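Long-range contacts in protein-arginine-phosphatase (PDB 4KK3), which catalyses the specific removal of phosphate from phosphoarginine residues in many proteins, reversing the action of the arginine kinase McsB: residues Ala41-Ala47 and Leu62-Pro68; Thr48-Glu53 and Gly122-Tyr127; Ala54-Lys58 and Tyr127-Asp132. All coordinates share one frame; numbering follows the deposited sequence.

How the contacts relate
Contact 1 lies at the surface and joins two loops, one leading into helix 49-56 and one following it; its polar contacts across the loops are mostly backbone ones, with serine and histidine side chains turned to the substrate-binding loop. Contacts 2 and 3 are partly buried and pair the same two helices, 49-56 and 124-145, with Y127 common to both and centres about 7 Å apart. Their chemistry changes along the helices: contact 2 is mainly aromatic and apolar, close to the catalytic pocket, whereas contact 3 is built on a salt-bridge network around R131. L62 of contact 1 packs on A51 and L55, so all three contacts meet at helix 49-56.

Contact 1 (Ala41-Ala47 and Leu62-Pro68); sequences ASPNGKA and LNHVSSP
With chi1 at -61°, S66 holds OG anti to its carbonyl carbon and beside G45, where OG lies 3.6 Å from G45 CA; the missing side chain of G45 leaves room for it. In V65, chi1 of 168° sends CG1 to N44 CA at 3.4 Å. Between these two side chains the backbones join: S66 N donates to G45 O at 2.8 Å, a fairly straight bond at 156° although the donor stands above the carbonyl plane. The same oxygen receives a CA-H...O contact from V65 CA, and H64 O takes another from K46 CA at 3.3 Å. Apolar contacts finish both ends. The side chains of P43 and P68 cross at about a right angle, P43 CG 3.7 Å from P68 CD, although P43 is poorly ordered, while A47 CB rests on L62 CD2 at 3.8 Å. Toward the substrate-binding loop, H64 NE2 and S66 OG both hydrogen-bond to N10 O, and S67 N bonds to N10 OD1. S66 also touches T11, the site important for substrate discrimination. One conventional hydrogen bond supplemented by CA-H...O contacts thus joins the loops, while H64 and S66 turn their polar atoms to N10, consistent with a second-shell role in shaping that loop.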
ATOM      1  N   ALA A  41       6.282   9.022   8.350  1.00 21.18           N
ATOM      2  CA  ALA A  41       7.426   8.147   8.117  1.00 20.97           C
ATOM      3  C   ALA A  41       8.725   8.926   8.257  1.00 36.83           C
ATOM      4  O   ALA A  41       8.754  10.136   8.058  1.00 43.28           O
ATOM      5  CB  ALA A  41       7.332   7.556   6.731  1.00 22.45           C
ATOM      6  N   SER A  42       9.800   8.225   8.607  1.00 42.08           N
ATOM      7  CA  SER A  42      11.141   8.785   8.499  1.00 51.60           C
ATOM      8  C   SER A  42      11.726   8.275   7.188  1.00 53.33           C
ATOM      9  O   SER A  42      11.261   7.276   6.661  1.00 44.47           O
ATOM     10  CB  SER A  42      12.013   8.315   9.660  1.00 54.33           C
ATOM     11  OG  SER A  42      11.320   8.412  10.890  1.00 57.87           O
ATOM     12  N   PRO A  43      12.714   8.982   6.627  1.00 63.07           N
ATOM     13  CA  PRO A  43      13.456   8.330   5.541  1.00 65.85           C
ATOM     14  C   PRO A  43      14.571   7.452   6.112  1.00 63.60           C
ATOM     15  O   PRO A  43      14.869   7.552   7.303  1.00 56.17           O
ATOM     16  CB  PRO A  43      14.031   9.507   4.742  1.00 69.31           C
ATOM     17  CG  PRO A  43      13.241  10.712   5.186  1.00 69.07           C
ATOM     18  CD  PRO A  43      12.890  10.441   6.617  1.00 67.16           C
ATOM     19  N   ASN A  44      15.156   6.602   5.270  1.00 73.34           N
ATOM     20  CA  ASN A  44      16.179   5.621   5.671  1.00 79.18           C
ATOM     21  C   ASN A  44      15.702   4.478   6.573  1.00 75.92           C
ATOM     22  O   ASN A  44      16.460   3.553   6.859  1.00 80.86           O
ATOM     23  CB  ASN A  44      17.433   6.279   6.260  1.00 85.06           C
ATOM     24  CG  ASN A  44      18.654   5.375   6.180  1.00 88.11           C
ATOM     25  OD1 ASN A  44      18.683   4.423   5.398  1.00 86.72           O
ATOM     26  ND2 ASN A  44      19.666   5.671   6.984  1.00 91.97           N
ATOM     27  N   GLY A  45      14.448   4.527   7.009  1.00 67.47           N
ATOM     28  CA  GLY A  45      13.890   3.455   7.813  1.00 59.26           C
ATOM     29  C   GLY A  45      13.862   2.167   7.018  1.00 52.02           C
ATOM     30  O   GLY A  45      14.105   2.174   5.817  1.00 50.69           O
ATOM     31  N   LYS A  46      13.587   1.050   7.678  1.00 46.94           N
ATOM     32  CA  LYS A  46      13.449  -0.211   6.969  1.00 43.39           C
ATOM     33  C   LYS A  46      12.107  -0.835   7.292  1.00 29.98           C
ATOM     34  O   LYS A  46      11.472  -0.473   8.281  1.00 26.86           O
ATOM     35  CB  LYS A  46      14.555  -1.197   7.357  1.00 47.15           C
ATOM     36  CG  LYS A  46      15.932  -0.911   6.783  1.00 52.23           C
ATOM     37  CD  LYS A  46      16.884  -2.063   7.118  1.00 55.22           C
ATOM     38  CE  LYS A  46      18.323  -1.746   6.745  1.00 57.09           C
ATOM     39  NZ  LYS A  46      19.248  -2.870   7.092  1.00 57.32           N
ATOM     40  N   ALA A  47      11.694  -1.797   6.474  1.00 25.78           N
ATOM     41  CA  ALA A  47      10.534  -2.605   6.812  1.00 20.30           C
ATOM     42  C   ALA A  47      10.865  -3.292   8.125  1.00 22.90           C
ATOM     43  O   ALA A  47      12.033  -3.554   8.400  1.00 24.58           O
ATOM     44  CB  ALA A  47      10.265  -3.629   5.718  1.00 22.03           C
ATOM     45  N   LEU A  62      11.397  -8.308   0.835  1.00 20.24           N
ATOM     46  CA  LEU A  62      10.930  -6.980   1.202  1.00 19.09           C
ATOM     47  C   LEU A  62      12.122  -6.148   1.649  1.00 19.37           C
ATOM     48  O   LEU A  62      12.405  -6.019   2.847  1.00 21.67           O
ATOM     49  CB  LEU A  62       9.869  -7.079   2.293  1.00 19.06           C
ATOM     50  CG  LEU A  62       9.255  -5.771   2.781  1.00 21.18           C
ATOM     51  CD1 LEU A  62       8.729  -4.961   1.591  1.00 17.87           C
ATOM     52  CD2 LEU A  62       8.151  -6.078   3.791  1.00 19.25           C
ATOM     53  N   ASN A  63      12.854  -5.637   0.660  1.00 19.69           N
ATOM     54  CA  ASN A  63      14.045  -4.833   0.900  1.00 20.22           C
ATOM     55  C   ASN A  63      13.651  -3.388   0.709  1.00 25.64           C
ATOM     56  O   ASN A  63      13.626  -2.872  -0.411  1.00 22.97           O
ATOM     57  CB  ASN A  63      15.165  -5.202  -0.078  1.00 25.45           C
ATOM     58  CG  ASN A  63      16.486  -4.519   0.254  1.00 27.44           C
ATOM     59  OD1 ASN A  63      16.553  -3.652   1.120  1.00 26.47           O
ATOM     60  ND2 ASN A  63      17.544  -4.903  -0.448  1.00 29.69           N
ATOM     61  N   HIS A  64      13.348  -2.738   1.819  1.00 20.69           N
ATOM     62  CA  HIS A  64      12.601  -1.507   1.747  1.00 22.48           C
ATOM     63  C   HIS A  64      13.192  -0.426   2.616  1.00 28.02           C
ATOM     64  O   HIS A  64      13.626  -0.680   3.738  1.00 31.07           O
ATOM     65  CB  HIS A  64      11.171  -1.779   2.198  1.00 19.09           C
ATOM     66  CG  HIS A  64      10.349  -0.540   2.342  1.00 21.79           C
ATOM     67  ND1 HIS A  64       9.835   0.133   1.259  1.00 22.79           N
ATOM     68  CD2 HIS A  64       9.973   0.157   3.437  1.00 26.57           C
ATOM     69  CE1 HIS A  64       9.165   1.191   1.681  1.00 18.69           C
ATOM     70  NE2 HIS A  64       9.232   1.227   2.998  1.00 22.73           N
ATOM     71  N   VAL A  65      13.182   0.794   2.097  1.00 25.29           N
ATOM     72  CA  VAL A  65      13.594   1.945   2.875  1.00 21.35           C
ATOM     73  C   VAL A  65      12.414   2.912   2.959  1.00 21.22           C
ATOM     74  O   VAL A  65      11.818   3.244   1.942  1.00 23.71           O
ATOM     75  CB  VAL A  65      14.798   2.642   2.233  1.00 28.48           C
ATOM     76  CG1 VAL A  65      15.032   3.976   2.868  1.00 31.21           C
ATOM     77  CG2 VAL A  65      16.035   1.774   2.369  1.00 27.94           C
ATOM     78  N   SER A  66      12.083   3.330   4.177  1.00 23.04           N
ATOM     79  CA  SER A  66      10.922   4.196   4.418  1.00 22.97           C
ATOM     80  C   SER A  66      11.012   5.546   3.700  1.00 26.59           C
ATOM     81  O   SER A  66      12.089   6.129   3.559  1.00 26.73           O
ATOM     82  CB  SER A  66      10.735   4.421   5.921  1.00 33.82           C
ATOM     83  OG  SER A  66      10.507   3.202   6.603  1.00 37.73           O
ATOM     84  N   SER A  67       9.864   6.043   3.254  1.00 21.80           N
ATOM     85  CA  SER A  67       9.802   7.327   2.565  1.00 23.08           C
ATOM     86  C   SER A  67       8.591   8.118   3.050  1.00 20.66           C
ATOM     87  O   SER A  67       7.503   7.565   3.176  1.00 21.44           O
ATOM     88  CB  SER A  67       9.714   7.105   1.053  1.00 34.77           C
ATOM     89  OG  SER A  67       9.481   8.322   0.366  1.00 47.31           O
ATOM     90  N   PRO A  68       8.776   9.419   3.322  1.00 22.66           N
ATOM     91  CA  PRO A  68       7.613  10.232   3.685  1.00 23.23           C
ATOM     92  C   PRO A  68       6.808  10.549   2.442  1.00 23.51           C
ATOM     93  O   PRO A  68       7.360  10.663   1.347  1.00 25.29           O
ATOM     94  CB  PRO A  68       8.243  11.518   4.232  1.00 27.63           C
ATOM     95  CG  PRO A  68       9.556  11.614   3.532  1.00 32.24           C
ATOM     96  CD  PRO A  68      10.034  10.186   3.379  1.00 27.15           C
TER

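Contact 2 (Thr48-Glu53 and Gly122-Tyr127); sequences TPHAVE and GSIDIY
The Y127 ring carries H50 CB over the centre of one face, a CH-pi contact 3.4 Å from the centroid, and has S123 O at its edge, in plane. The H50 ring in turn points its own edge at that face in an offset edge-to-face pair, planes 73° apart and centroids 5.3 Å apart. G122 O lies in the plane of the imidazole, 3.2 Å from H50 CD2, and I124 N sits over one face toward the rim. Chi1 of -172° in I124 puts CG1 anti to the backbone N, and a turn at chi2 of 60° brings CD1 to H50 O at 3.4 Å, where the side chain also crosses that of E53. Toward the hydroxyl end, T48 OG1 gives a weak hydrogen bond to Y127 OH at 3.2 Å. As N-cap of its helix, T48 uses the same OG1 to accept a weak bond from A51 N, while A51 CB touches Y127 CE2 at 3.9 Å. S123 likewise caps helix 124-145. The contact therefore joins the N-terminal turns of helices 49-56 and 124-145; behind it A51 and Y127 pack on M16 of helix 13-28, and T48 and Y127 reach C12 of the substrate-binding loop.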
ATOM      1  N   THR A  48       9.858  -3.548   8.951  1.00 23.40           N
ATOM      2  CA  THR A  48      10.097  -4.186  10.239  1.00 23.49           C
ATOM      3  C   THR A  48      10.474  -5.637  10.004  1.00 23.67           C
ATOM      4  O   THR A  48      10.093  -6.212   8.997  1.00 21.77           O
ATOM      5  CB  THR A  48       8.856  -4.165  11.128  1.00 29.11           C
ATOM      6  OG1 THR A  48       7.819  -4.923  10.500  1.00 30.80           O
ATOM      7  CG2 THR A  48       8.388  -2.729  11.356  1.00 30.41           C
ATOM      8  N   PRO A  49      11.211  -6.229  10.943  1.00 28.33           N
ATOM      9  CA  PRO A  49      11.625  -7.623  10.758  1.00 24.11           C
ATOM     10  C   PRO A  49      10.457  -8.569  10.502  1.00 22.32           C
ATOM     11  O   PRO A  49      10.565  -9.437   9.642  1.00 22.31           O
ATOM     12  CB  PRO A  49      12.300  -7.958  12.088  1.00 26.04           C
ATOM     13  CG  PRO A  49      12.835  -6.654  12.560  1.00 30.08           C
ATOM     14  CD  PRO A  49      11.811  -5.627  12.146  1.00 28.40           C
ATOM     15  N   HIS A  50       9.350  -8.393  11.218  1.00 23.99           N
ATOM     16  CA  HIS A  50       8.195  -9.267  11.039  1.00 20.13           C
ATOM     17  C   HIS A  50       7.572  -9.150   9.648  1.00 17.35           C
ATOM     18  O   HIS A  50       7.085 -10.144   9.106  1.00 21.05           O
ATOM     19  CB  HIS A  50       7.123  -8.989  12.090  1.00 26.21           C
ATOM     20  CG  HIS A  50       7.446  -9.526  13.450  1.00 28.72           C
ATOM     21  ND1 HIS A  50       8.459 -10.432  13.677  1.00 30.91           N
ATOM     22  CD2 HIS A  50       6.874  -9.292  14.655  1.00 30.58           C
ATOM     23  CE1 HIS A  50       8.505 -10.726  14.965  1.00 33.12           C
ATOM     24  NE2 HIS A  50       7.555 -10.045  15.581  1.00 34.63           N
ATOM     25  N   ALA A  51       7.560  -7.937   9.094  1.00 18.66           N
ATOM     26  CA  ALA A  51       7.011  -7.720   7.752  1.00 17.98           C
ATOM     27  C   ALA A  51       7.900  -8.442   6.735  1.00 19.15           C
ATOM     28  O   ALA A  51       7.415  -9.120   5.807  1.00 19.11           O
ATOM     29  CB  ALA A  51       6.933  -6.227   7.436  1.00 18.65           C
ATOM     30  N   VAL A  52       9.202  -8.293   6.928  1.00 18.87           N
ATOM     31  CA  VAL A  52      10.176  -8.981   6.081  1.00 18.48           C
ATOM     32  C   VAL A  52      10.012 -10.497   6.150  1.00 22.07           C
ATOM     33  O   VAL A  52       9.994 -11.189   5.114  1.00 19.10           O
ATOM     34  CB  VAL A  52      11.621  -8.581   6.440  1.00 21.04           C
ATOM     35  CG1 VAL A  52      12.627  -9.525   5.771  1.00 22.24           C
ATOM     36  CG2 VAL A  52      11.880  -7.148   6.020  1.00 24.46           C
ATOM     37  N   GLU A  53       9.890 -11.017   7.365  1.00 20.87           N
ATOM     38  CA  GLU A  53       9.749 -12.457   7.568  1.00 23.32           C
ATOM     39  C   GLU A  53       8.432 -12.969   6.965  1.00 23.34           C
ATOM     40  O   GLU A  53       8.392 -14.026   6.341  1.00 22.21           O
ATOM     41  CB  GLU A  53       9.860 -12.806   9.066  1.00 22.02           C
ATOM     42  CG  GLU A  53       9.471 -14.245   9.400  1.00 29.73           C
ATOM     43  CD  GLU A  53       9.700 -14.600  10.863  1.00 43.61           C
ATOM     44  OE1 GLU A  53       9.989 -13.686  11.669  1.00 48.26           O
ATOM     45  OE2 GLU A  53       9.595 -15.799  11.206  1.00 47.12           O
ATOM     46  N   GLY A 122       2.869  -6.111  16.861  1.00 33.81           N
ATOM     47  CA  GLY A 122       2.220  -7.404  16.976  1.00 28.50           C
ATOM     48  C   GLY A 122       3.166  -8.560  16.707  1.00 28.15           C
ATOM     49  O   GLY A 122       4.299  -8.360  16.271  1.00 28.65           O
ATOM     50  N   SER A 123       2.697  -9.774  16.972  1.00 30.27           N
ATOM     51  CA  SER A 123       3.514 -10.971  16.774  1.00 30.15           C
ATOM     52  C   SER A 123       3.644 -11.262  15.295  1.00 27.59           C
ATOM     53  O   SER A 123       2.968 -10.645  14.477  1.00 25.90           O
ATOM     54  CB  SER A 123       2.873 -12.171  17.459  1.00 37.87           C
ATOM     55  OG  SER A 123       1.681 -12.540  16.791  1.00 39.48           O
ATOM     56  N   ILE A 124       4.499 -12.222  14.954  1.00 26.33           N
ATOM     57  CA  ILE A 124       4.646 -12.641  13.566  1.00 26.90           C
ATOM     58  C   ILE A 124       3.300 -13.119  13.017  1.00 25.87           C
ATOM     59  O   ILE A 124       3.000 -12.934  11.844  1.00 26.89           O
ATOM     60  CB  ILE A 124       5.739 -13.739  13.419  1.00 32.19           C
ATOM     61  CG1 ILE A 124       6.036 -14.035  11.947  1.00 31.17           C
ATOM     62  CG2 ILE A 124       5.353 -15.022  14.169  1.00 33.58           C
ATOM     63  CD1 ILE A 124       6.531 -12.833  11.163  1.00 30.80           C
ATOM     64  N   ASP A 125       2.471 -13.709  13.874  1.00 26.52           N
ATOM     65  CA  ASP A 125       1.169 -14.182  13.422  1.00 24.50           C
ATOM     66  C   ASP A 125       0.212 -13.048  13.063  1.00 25.28           C
ATOM     67  O   ASP A 125      -0.586 -13.187  12.132  1.00 25.55           O
ATOM     68  CB  ASP A 125       0.553 -15.139  14.430  1.00 29.18           C
ATOM     69  CG  ASP A 125       1.421 -16.354  14.665  1.00 34.53           C
ATOM     70  OD1 ASP A 125       1.600 -17.154  13.720  1.00 41.97           O
ATOM     71  OD2 ASP A 125       1.935 -16.497  15.789  1.00 42.52           O
ATOM     72  N   ILE A 126       0.292 -11.935  13.789  1.00 25.26           N
ATOM     73  CA  ILE A 126      -0.478 -10.737  13.428  1.00 25.34           C
ATOM     74  C   ILE A 126      -0.068 -10.247  12.037  1.00 24.51           C
ATOM     75  O   ILE A 126      -0.916  -9.952  11.186  1.00 21.64           O
ATOM     76  CB  ILE A 126      -0.274  -9.591  14.441  1.00 24.40           C
ATOM     77  CG1 ILE A 126      -0.882  -9.954  15.794  1.00 35.25           C
ATOM     78  CG2 ILE A 126      -0.918  -8.290  13.935  1.00 23.23           C
ATOM     79  CD1 ILE A 126      -2.396 -10.051  15.774  1.00 37.96           C
ATOM     80  N   TYR A 127       1.240 -10.172  11.806  1.00 23.70           N
ATOM     81  CA  TYR A 127       1.762  -9.763  10.503  1.00 19.97           C
ATOM     82  C   TYR A 127       1.352 -10.701   9.378  1.00 19.94           C
ATOM     83  O   TYR A 127       1.050 -10.252   8.278  1.00 21.52           O
ATOM     84  CB  TYR A 127       3.280  -9.666  10.524  1.00 19.73           C
ATOM     85  CG  TYR A 127       3.810  -8.362  11.044  1.00 21.98           C
ATOM     86  CD1 TYR A 127       3.841  -8.106  12.403  1.00 23.26           C
ATOM     87  CD2 TYR A 127       4.298  -7.388  10.178  1.00 20.33           C
ATOM     88  CE1 TYR A 127       4.330  -6.920  12.888  1.00 26.87           C
ATOM     89  CE2 TYR A 127       4.802  -6.193  10.661  1.00 23.86           C
ATOM     90  CZ  TYR A 127       4.810  -5.968  12.013  1.00 27.55           C
ATOM     91  OH  TYR A 127       5.305  -4.783  12.508  1.00 37.65           O
TER

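Contact 3 (Ala54-Lys58 and Tyr127-Asp132); sequences ALFEK and YKQTRD
R131 reaches across from helix 124-145 to the A54-K58 segment. From CB, a chi1 of 176° sets CG anti to the backbone N and against L55 CD2 at 3.8 Å, and CD then passes A54 O at 3.3 Å. A bend at chi3, 71°, swings the guanidinium round: NE meets D132 OD1 at 3.1 Å, and NH2 joins it on that atom from the same face of the carboxylate. NH1 donates to A54 O at 2.8 Å, the oxygen lying almost in the guanidinium plane. NH2 also makes a weak salt-bridging bond to E57 OE2 at 3.4 Å, the carboxylate turned 76° from the guanidinium. K58 CE lies over one face of the group and K128 CB over the other, which should limit its rotation. The remaining oxygen of E57, OE1, is met on its syn side by K128 NZ at 2.7 Å. A leucine in place of R131 would probably leave A54 O and D132 OD1 without these donors and E57 OE2 without its arginine. E57, K128, R131 and D132 form a salt-bridge network over an interior of A54, L55 and Y127, tying two helices on one side of the parallel sheet in this low molecular weight phosphatase fold.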
ATOM      1  N   ALA A  54       7.359 -12.198   7.128  1.00 19.82           N
ATOM      2  CA  ALA A  54       6.063 -12.587   6.589  1.00 16.58           C
ATOM      3  C   ALA A  54       6.101 -12.753   5.068  1.00 17.55           C
ATOM      4  O   ALA A  54       5.520 -13.691   4.522  1.00 19.12           O
ATOM      5  CB  ALA A  54       4.996 -11.552   6.986  1.00 18.99           C
ATOM      6  N   LEU A  55       6.810 -11.859   4.385  1.00 16.20           N
ATOM      7  CA  LEU A  55       6.892 -11.950   2.932  1.00 15.08           C
ATOM      8  C   LEU A  55       7.911 -13.010   2.523  1.00 16.61           C
ATOM      9  O   LEU A  55       7.724 -13.688   1.514  1.00 17.67           O
ATOM     10  CB  LEU A  55       7.259 -10.617   2.298  1.00 16.13           C
ATOM     11  CG  LEU A  55       6.211  -9.503   2.463  1.00 25.84           C
ATOM     12  CD1 LEU A  55       6.248  -8.494   1.320  1.00 24.50           C
ATOM     13  CD2 LEU A  55       4.797 -10.031   2.683  1.00 26.11           C
ATOM     14  N   PHE A  56       8.972 -13.140   3.311  1.00 17.10           N
ATOM     15  CA  PHE A  56      10.031 -14.111   3.032  1.00 19.34           C
ATOM     16  C   PHE A  56       9.460 -15.537   2.973  1.00 19.16           C
ATOM     17  O   PHE A  56       9.863 -16.365   2.135  1.00 22.11           O
ATOM     18  CB  PHE A  56      11.119 -13.977   4.109  1.00 19.64           C
ATOM     19  CG  PHE A  56      12.336 -14.850   3.871  1.00 25.22           C
ATOM     20  CD1 PHE A  56      13.358 -14.427   3.039  1.00 26.21           C
ATOM     21  CD2 PHE A  56      12.463 -16.062   4.517  1.00 24.90           C
ATOM     22  CE1 PHE A  56      14.490 -15.227   2.837  1.00 25.78           C
ATOM     23  CE2 PHE A  56      13.583 -16.862   4.321  1.00 30.05           C
ATOM     24  CZ  PHE A  56      14.593 -16.432   3.482  1.00 28.70           C
ATOM     25  N   GLU A  57       8.489 -15.805   3.845  1.00 24.75           N
ATOM     26  CA  GLU A  57       7.779 -17.080   3.869  1.00 24.40           C
ATOM     27  C   GLU A  57       7.116 -17.417   2.524  1.00 26.09           C
ATOM     28  O   GLU A  57       7.045 -18.585   2.129  1.00 29.52           O
ATOM     29  CB  GLU A  57       6.745 -17.092   5.001  1.00 29.76           C
ATOM     30  CG  GLU A  57       5.662 -18.151   4.863  1.00 42.29           C
ATOM     31  CD  GLU A  57       4.675 -18.111   6.009  1.00 51.87           C
ATOM     32  OE1 GLU A  57       5.068 -17.641   7.091  1.00 50.71           O
ATOM     33  OE2 GLU A  57       3.513 -18.537   5.832  1.00 58.22           O
ATOM     34  N   LYS A  58       6.666 -16.386   1.819  1.00 21.79           N
ATOM     35  CA  LYS A  58       6.036 -16.539   0.515  1.00 25.47           C
ATOM     36  C   LYS A  58       7.004 -16.274  -0.634  1.00 26.03           C
ATOM     37  O   LYS A  58       6.580 -16.044  -1.770  1.00 25.19           O
ATOM     38  CB  LYS A  58       4.841 -15.584   0.400  1.00 25.70           C
ATOM     39  CG  LYS A  58       3.790 -15.799   1.470  1.00 33.60           C
ATOM     40  CD  LYS A  58       2.951 -17.027   1.165  1.00 42.02           C
ATOM     41  CE  LYS A  58       1.680 -17.039   1.996  1.00 48.98           C
ATOM     42  NZ  LYS A  58       0.762 -18.136   1.597  1.00 54.94           N
ATOM     43  N   TYR A 127       1.240 -10.172  11.806  1.00 23.70           N
ATOM     44  CA  TYR A 127       1.762  -9.763  10.503  1.00 19.97           C
ATOM     45  C   TYR A 127       1.352 -10.701   9.378  1.00 19.94           C
ATOM     46  O   TYR A 127       1.050 -10.252   8.278  1.00 21.52           O
ATOM     47  CB  TYR A 127       3.280  -9.666  10.524  1.00 19.73           C
ATOM     48  CG  TYR A 127       3.810  -8.362  11.044  1.00 21.98           C
ATOM     49  CD1 TYR A 127       3.841  -8.106  12.403  1.00 23.26           C
ATOM     50  CD2 TYR A 127       4.298  -7.388  10.178  1.00 20.33           C
ATOM     51  CE1 TYR A 127       4.330  -6.920  12.888  1.00 26.87           C
ATOM     52  CE2 TYR A 127       4.802  -6.193  10.661  1.00 23.86           C
ATOM     53  CZ  TYR A 127       4.810  -5.968  12.013  1.00 27.55           C
ATOM     54  OH  TYR A 127       5.305  -4.783  12.508  1.00 37.65           O
ATOM     55  N   LYS A 128       1.352 -12.002   9.639  1.00 22.43           N
ATOM     56  CA  LYS A 128       0.995 -12.946   8.589  1.00 21.77           C
ATOM     57  C   LYS A 128      -0.480 -12.804   8.228  1.00 26.19           C
ATOM     58  O   LYS A 128      -0.855 -12.969   7.073  1.00 21.49           O
ATOM     59  CB  LYS A 128       1.358 -14.386   8.964  1.00 24.06           C
ATOM     60  CG  LYS A 128       2.851 -14.613   9.042  1.00 23.55           C
ATOM     61  CD  LYS A 128       3.157 -16.074   9.353  1.00 33.79           C
ATOM     62  CE  LYS A 128       4.606 -16.278   9.731  1.00 39.65           C
ATOM     63  NZ  LYS A 128       4.962 -17.731   9.787  1.00 45.87           N
ATOM     64  N   GLN A 129      -1.307 -12.468   9.216  1.00 25.70           N
ATOM     65  CA  GLN A 129      -2.719 -12.190   8.970  1.00 24.04           C
ATOM     66  C   GLN A 129      -2.894 -10.930   8.120  1.00 20.80           C
ATOM     67  O   GLN A 129      -3.697 -10.904   7.196  1.00 24.61           O
ATOM     68  CB  GLN A 129      -3.481 -12.066  10.293  1.00 24.37           C
ATOM     69  CG  GLN A 129      -3.534 -13.371  11.090  1.00 38.70           C
ATOM     70  CD  GLN A 129      -4.224 -13.214  12.434  1.00 47.06           C
ATOM     71  OE1 GLN A 129      -3.571 -13.070  13.471  1.00 43.81           O
ATOM     72  NE2 GLN A 129      -5.552 -13.243  12.424  1.00 51.86           N
ATOM     73  N   THR A 130      -2.119  -9.897   8.425  1.00 20.21           N
ATOM     74  CA  THR A 130      -2.112  -8.679   7.616  1.00 17.74           C
ATOM     75  C   THR A 130      -1.668  -8.989   6.187  1.00 18.11           C
ATOM     76  O   THR A 130      -2.286  -8.558   5.209  1.00 18.33           O
ATOM     77  CB  THR A 130      -1.181  -7.630   8.214  1.00 19.06           C
ATOM     78  OG1 THR A 130      -1.657  -7.278   9.517  1.00 21.53           O
ATOM     79  CG2 THR A 130      -1.152  -6.383   7.341  1.00 20.42           C
ATOM     80  N   ARG A 131      -0.595  -9.761   6.074  1.00 19.07           N
ATOM     81  CA  ARG A 131      -0.122 -10.182   4.759  1.00 14.41           C
ATOM     82  C   ARG A 131      -1.240 -10.853   3.952  1.00 15.61           C
ATOM     83  O   ARG A 131      -1.452 -10.528   2.784  1.00 16.75           O
ATOM     84  CB  ARG A 131       1.062 -11.146   4.908  1.00 16.05           C
ATOM     85  CG  ARG A 131       1.551 -11.699   3.574  1.00 19.61           C
ATOM     86  CD  ARG A 131       2.399 -12.956   3.794  1.00 19.07           C
ATOM     87  NE  ARG A 131       1.580 -14.088   4.229  1.00 23.84           N
ATOM     88  CZ  ARG A 131       2.036 -15.141   4.905  1.00 23.69           C
ATOM     89  NH1 ARG A 131       3.316 -15.234   5.262  1.00 21.82           N
ATOM     90  NH2 ARG A 131       1.194 -16.101   5.250  1.00 26.39           N
ATOM     91  N   ASP A 132      -1.939 -11.803   4.570  1.00 18.66           N
ATOM     92  CA  ASP A 132      -2.991 -12.550   3.884  1.00 20.27           C
ATOM     93  C   ASP A 132      -4.168 -11.659   3.507  1.00 19.71           C
ATOM     94  O   ASP A 132      -4.760 -11.812   2.440  1.00 22.73           O
ATOM     95  CB  ASP A 132      -3.476 -13.720   4.741  1.00 25.97           C
ATOM     96  CG  ASP A 132      -2.436 -14.829   4.855  1.00 33.27           C
ATOM     97  OD1 ASP A 132      -1.450 -14.795   4.090  1.00 30.30           O
ATOM     98  OD2 ASP A 132      -2.605 -15.734   5.700  1.00 36.48           O
TER